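Local coordinates for putative nucleic acid-binding lipoprotein (PDB 3F1Z) that is a putative lipoprotein of unknown function whose OB-fold suggests that it may bind nucleic acids, at residues 68-80 with 88-100. Numbering follows the deposited sequence.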
loop_
_atom_site.group_PDB
_atom_site.type_symbol
_atom_site.label_atom_id
_atom_site.label_comp_id
_atom_site.label_asym_id
_atom_site.label_seq_id
_atom_site.Cartn_x
_atom_site.Cartn_y
_atom_site.Cartn_z
ATOM N N ALA A 68 11.829 -11.014 16.351
ATOM C CA ALA A 68 12.243 -10.262 17.546
ATOM C C ALA A 68 11.075 -9.596 18.308
ATOM O O ALA A 68 11.051 -8.348 18.447
ATOM C CB ALA A 68 13.350 -9.228 17.183
ATOM N N GLY A 69 10.152 -10.461 18.781
ATOM C CA GLY A 69 8.992 -10.093 19.627
ATOM C C GLY A 69 7.865 -9.331 18.932
ATOM O O GLY A 69 6.780 -9.151 19.467
ATOM N N SER A 70 8.090 -8.936 17.696
ATOM C CA SER A 70 7.117 -8.133 16.997
ATOM C C SER A 70 6.001 -8.916 16.287
ATOM O O SER A 70 6.055 -10.136 16.136
ATOM C CB SER A 70 7.844 -7.297 15.929
ATOM O OG SER A 70 8.531 -8.160 15.022
ATOM N N TYR A 71 4.983 -8.160 15.870
ATOM C CA TYR A 71 3.971 -8.647 14.974
ATOM C C TYR A 71 3.682 -7.477 14.068
ATOM O O TYR A 71 4.067 -6.328 14.352
ATOM C CB TYR A 71 2.721 -9.167 15.699
ATOM C CG TYR A 71 1.974 -8.141 16.463
ATOM C CD1 TYR A 71 1.033 -7.365 15.840
ATOM C CD2 TYR A 71 2.243 -7.912 17.788
ATOM C CE1 TYR A 71 0.359 -6.403 16.516
ATOM C CE2 TYR A 71 1.539 -6.943 18.505
ATOM C CZ TYR A 71 0.601 -6.199 17.855
ATOM O OH TYR A 71 -0.091 -5.240 18.512
ATOM N N TYR A 72 3.022 -7.763 12.964
ATOM C CA TYR A 72 2.717 -6.731 11.997
ATOM C C TYR A 72 1.499 -7.199 11.201
ATOM O O TYR A 72 0.992 -8.251 11.451
ATOM C CB TYR A 72 3.932 -6.471 11.118
ATOM C CG TYR A 72 4.266 -7.612 10.192
ATOM C CD1 TYR A 72 5.004 -8.696 10.638
ATOM C CD2 TYR A 72 3.827 -7.614 8.878
ATOM C CE1 TYR A 72 5.326 -9.769 9.798
ATOM C CE2 TYR A 72 4.151 -8.679 7.989
ATOM C CZ TYR A 72 4.898 -9.756 8.465
ATOM O OH TYR A 72 5.191 -10.830 7.644
ATOM N N PHE A 73 1.020 -6.387 10.252
ATOM C CA PHE A 73 -0.144 -6.720 9.480
ATOM C C PHE A 73 0.132 -6.504 8.023
ATOM O O PHE A 73 0.792 -5.548 7.686
ATOM C CB PHE A 73 -1.269 -5.775 9.817
ATOM C CG PHE A 73 -1.652 -5.730 11.257
ATOM C CD1 PHE A 73 -1.091 -4.821 12.102
ATOM C CD2 PHE A 73 -2.647 -6.545 11.743
ATOM C CE1 PHE A 73 -1.482 -4.763 13.453
ATOM C CE2 PHE A 73 -3.046 -6.498 13.070
ATOM C CZ PHE A 73 -2.452 -5.603 13.925
ATOM N N ILE A 74 -0.383 -7.376 7.164
ATOM C CA ILE A 74 -0.355 -7.196 5.721
ATOM C C ILE A 74 -1.818 -6.921 5.285
ATOM O O ILE A 74 -2.753 -7.678 5.634
ATOM C CB ILE A 74 0.141 -8.455 4.991
ATOM C CG1 ILE A 74 1.583 -8.729 5.319
ATOM C CG2 ILE A 74 0.189 -8.225 3.506
ATOM C CD1 ILE A 74 2.578 -7.600 4.806
ATOM N N VAL A 75 -1.998 -5.843 4.523
ATOM C CA VAL A 75 -3.287 -5.448 3.941
ATOM C C VAL A 75 -3.100 -5.515 2.427
ATOM O O VAL A 75 -2.143 -4.960 1.891
ATOM C CB VAL A 75 -3.675 -4.058 4.370
ATOM C CG1 VAL A 75 -4.842 -3.544 3.545
ATOM C CG2 VAL A 75 -4.039 -4.070 5.852
ATOM N N THR A 76 -3.968 -6.271 1.755
ATOM C CA THR A 76 -3.869 -6.490 0.319
ATOM C C THR A 76 -5.043 -5.805 -0.353
ATOM O O THR A 76 -6.185 -5.946 0.090
ATOM C CB THR A 76 -3.905 -7.984 -0.036
ATOM O OG1 THR A 76 -2.948 -8.668 0.749
ATOM C CG2 THR A 76 -3.602 -8.235 -1.513
HETATM N N MSE A 77 -4.761 -5.147 -1.477
HETATM C CA MSE A 77 -5.728 -4.304 -2.165
HETATM C C MSE A 77 -5.782 -4.658 -3.628
HETATM O O MSE A 77 -4.727 -4.860 -4.242
HETATM C CB MSE A 77 -5.261 -2.848 -2.009
HETATM C CG MSE A 77 -6.198 -1.821 -2.552
HETATM SE SE MSE A 77 -5.424 -0.024 -2.609
HETATM C CE MSE A 77 -5.966 0.584 -0.823
ATOM N N ARG A 78 -6.990 -4.742 -4.196
ATOM C CA ARG A 78 -7.114 -4.940 -5.644
ATOM C C ARG A 78 -7.666 -3.669 -6.298
ATOM O O ARG A 78 -8.283 -2.841 -5.620
ATOM C CB ARG A 78 -8.052 -6.090 -5.966
ATOM C CG ARG A 78 -9.516 -5.854 -5.610
ATOM C CD ARG A 78 -10.382 -6.856 -6.371
ATOM N NE ARG A 78 -11.768 -6.859 -5.936
ATOM C CZ ARG A 78 -12.689 -5.991 -6.327
ATOM N NH1 ARG A 78 -12.395 -5.003 -7.179
ATOM N NH2 ARG A 78 -13.924 -6.102 -5.849
ATOM N N ASP A 79 -7.481 -3.533 -7.612
ATOM C CA ASP A 79 -8.040 -2.402 -8.329
ATOM C C ASP A 79 -9.579 -2.347 -8.155
ATOM O O ASP A 79 -10.279 -3.348 -8.276
ATOM C CB ASP A 79 -7.738 -2.490 -9.803
ATOM C CG ASP A 79 -8.067 -1.195 -10.536
ATOM O OD1 ASP A 79 -7.188 -0.291 -10.544
ATOM O OD2 ASP A 79 -9.200 -1.099 -11.106
ATOM N N GLU A 80 -10.090 -1.163 -7.888
ATOM C CA GLU A 80 -11.521 -0.964 -7.698
ATOM C C GLU A 80 -12.380 -1.368 -8.892
ATOM O O GLU A 80 -13.529 -1.764 -8.719
ATOM C CB GLU A 80 -11.798 0.502 -7.423
ATOM C CG GLU A 80 -13.225 0.789 -7.054
ATOM C CD GLU A 80 -13.639 2.109 -7.535
ATOM O OE1 GLU A 80 -12.748 2.770 -8.044
ATOM O OE2 GLU A 80 -14.824 2.473 -7.449
ATOM N N LEU A 88 -1.930 -5.014 -4.648
ATOM C CA LEU A 88 -0.948 -4.178 -3.992
ATOM C C LEU A 88 -1.040 -4.521 -2.499
ATOM O O LEU A 88 -2.161 -4.671 -1.976
ATOM C CB LEU A 88 -1.301 -2.731 -4.246
ATOM C CG LEU A 88 -0.453 -1.656 -3.577
ATOM C CD1 LEU A 88 0.980 -1.701 -4.068
ATOM C CD2 LEU A 88 -1.111 -0.302 -3.825
ATOM N N THR A 89 0.096 -4.658 -1.818
ATOM C CA THR A 89 0.076 -4.954 -0.399
ATOM C C THR A 89 0.722 -3.802 0.351
ATOM O O THR A 89 1.563 -3.090 -0.206
ATOM C CB THR A 89 0.876 -6.206 -0.053
ATOM O OG1 THR A 89 2.223 -6.016 -0.574
ATOM C CG2 THR A 89 0.235 -7.482 -0.656
ATOM N N PHE A 90 0.310 -3.650 1.609
ATOM C CA PHE A 90 0.795 -2.651 2.505
ATOM C C PHE A 90 1.217 -3.338 3.789
ATOM O O PHE A 90 0.547 -4.226 4.269
ATOM C CB PHE A 90 -0.335 -1.702 2.877
ATOM C CG PHE A 90 -0.905 -0.941 1.732
ATOM C CD1 PHE A 90 -1.790 -1.532 0.870
ATOM C CD2 PHE A 90 -0.634 0.398 1.593
ATOM C CE1 PHE A 90 -2.322 -0.846 -0.164
ATOM C CE2 PHE A 90 -1.182 1.099 0.573
ATOM C CZ PHE A 90 -2.014 0.468 -0.317
ATOM N N ASN A 91 2.276 -2.865 4.403
ATOM C CA ASN A 91 2.803 -3.498 5.605
ATOM C C ASN A 91 2.663 -2.519 6.741
ATOM O O ASN A 91 3.375 -1.510 6.779
ATOM C CB ASN A 91 4.264 -3.845 5.385
ATOM C CG ASN A 91 4.881 -4.574 6.543
ATOM O OD1 ASN A 91 4.519 -4.370 7.661
ATOM N ND2 ASN A 91 5.828 -5.455 6.257
ATOM N N PHE A 92 1.752 -2.838 7.668
ATOM C CA PHE A 92 1.487 -1.986 8.834
ATOM C C PHE A 92 2.143 -2.526 10.074
ATOM O O PHE A 92 1.863 -3.657 10.472
ATOM C CB PHE A 92 -0.010 -1.926 9.147
ATOM C CG PHE A 92 -0.860 -1.090 8.190
ATOM C CD1 PHE A 92 -1.375 -1.635 7.032
ATOM C CD2 PHE A 92 -1.248 0.181 8.524
ATOM C CE1 PHE A 92 -2.225 -0.901 6.195
ATOM C CE2 PHE A 92 -2.106 0.919 7.683
ATOM C CZ PHE A 92 -2.593 0.365 6.533
ATOM N N GLY A 93 3.003 -1.720 10.701
ATOM C CA GLY A 93 3.641 -2.090 11.976
ATOM C C GLY A 93 2.593 -2.158 13.087
ATOM O O GLY A 93 1.453 -1.664 12.944
ATOM N N SER A 94 2.988 -2.749 14.208
ATOM C CA SER A 94 2.097 -2.978 15.318
ATOM C C SER A 94 1.547 -1.716 15.913
ATOM O O SER A 94 0.449 -1.726 16.491
ATOM C CB SER A 94 2.792 -3.826 16.415
ATOM O OG SER A 94 4.070 -3.337 16.798
ATOM N N HIS A 95 2.281 -0.629 15.762
ATOM C CA HIS A 95 1.860 0.662 16.294
ATOM C C HIS A 95 0.694 1.271 15.509
ATOM O O HIS A 95 0.146 2.283 15.922
ATOM C CB HIS A 95 3.039 1.645 16.308
ATOM C CG HIS A 95 3.624 1.875 14.961
ATOM N ND1 HIS A 95 3.451 3.056 14.271
ATOM C CD2 HIS A 95 4.339 1.064 14.149
ATOM C CE1 HIS A 95 4.045 2.964 13.091
ATOM N NE2 HIS A 95 4.593 1.767 12.997
ATOM N N ASN A 96 0.310 0.663 14.394
ATOM C CA ASN A 96 -0.771 1.217 13.619
ATOM C C ASN A 96 -1.900 0.211 13.509
ATOM O O ASN A 96 -2.557 0.091 12.470
ATOM C CB ASN A 96 -0.284 1.731 12.240
ATOM C CG ASN A 96 -1.204 2.815 11.688
ATOM O OD1 ASN A 96 -2.157 3.249 12.389
ATOM N ND2 ASN A 96 -0.969 3.247 10.436
ATOM N N SER A 97 -2.158 -0.500 14.602
ATOM C CA SER A 97 -3.196 -1.487 14.579
ATOM C C SER A 97 -4.573 -0.826 14.543
ATOM O O SER A 97 -5.513 -1.414 14.016
ATOM C CB SER A 97 -3.031 -2.519 15.713
ATOM O OG SER A 97 -3.260 -1.984 16.965
ATOM N N ALA A 98 -4.710 0.381 15.070
ATOM C CA ALA A 98 -5.995 1.107 14.970
ATOM C C ALA A 98 -6.432 1.270 13.500
ATOM O O ALA A 98 -7.609 1.074 13.156
ATOM C CB ALA A 98 -5.907 2.467 15.626
ATOM N N ASP A 99 -5.505 1.625 12.623
ATOM C CA ASP A 99 -5.898 1.825 11.247
ATOM C C ASP A 99 -6.332 0.507 10.637
ATOM O O ASP A 99 -7.339 0.456 9.907
ATOM C CB ASP A 99 -4.766 2.375 10.396
ATOM C CG ASP A 99 -4.637 3.895 10.421
ATOM O OD1 ASP A 99 -5.364 4.592 11.163
ATOM O OD2 ASP A 99 -3.742 4.365 9.656
ATOM N N VAL A 100 -5.566 -0.550 10.938
ATOM C CA VAL A 100 -5.822 -1.867 10.370
ATOM C C VAL A 100 -7.177 -2.394 10.820
ATOM O O VAL A 100 -7.910 -2.965 10.029
ATOM C CB VAL A 100 -4.715 -2.873 10.708
ATOM C CG1 VAL A 100 -5.050 -4.259 10.142
ATOM C CG2 VAL A 100 -3.370 -2.389 10.159
HETATM O O HOH W 1 5.533 -4.075 13.771
HETATM O O HOH W 2 5.762 -5.339 17.610
#
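Phe-73, Val-75 and Met-77 pair with Phe-92, Phe-90 and Leu-88 through six backbone hydrogen bonds, joining strands 71-78 and 88-93 as an antiparallel hairpin with axes 4.6 Å apart. Beyond the Phe-73/Phe-92 pair, water 1 continues the link, donating to Tyr-71 O and accepting from Ser-94 N. There Ser-94 CB lies over one face of the Tyr-71 ring, 3.7 Å from its centroid. On the buried face, Val-100 CG1 reaches over the Phe-73 ring, 3.7 Å from CD2, while Ser-97 CB approaches CE1 of the same ring at 3.5 Å; the short helix 97-100 thus folds back onto the hairpin. Val-75 CG2 meets Phe-92 CE1 at 3.7 Å. The selenomethionine at Met-77 bends at chi3 (-90°), its SE at the edge of the Phe-90 ring in a Met-aromatic contact. On the opposite face, with Ile-74, the side chains of Tyr-72 and Asn-91 cross at about a right angle, Asn-91 OD1 3.5 Å from Tyr-72 CD2, with amide and ring planes 27° apart. Within the curled sheet of the OB-fold, strand 71-78 also pairs with strand 51-65 and strand 88-93 with 125-127, while Ile-111 of strand 108-114 packs against Met-77, Phe-90 and Phe-92.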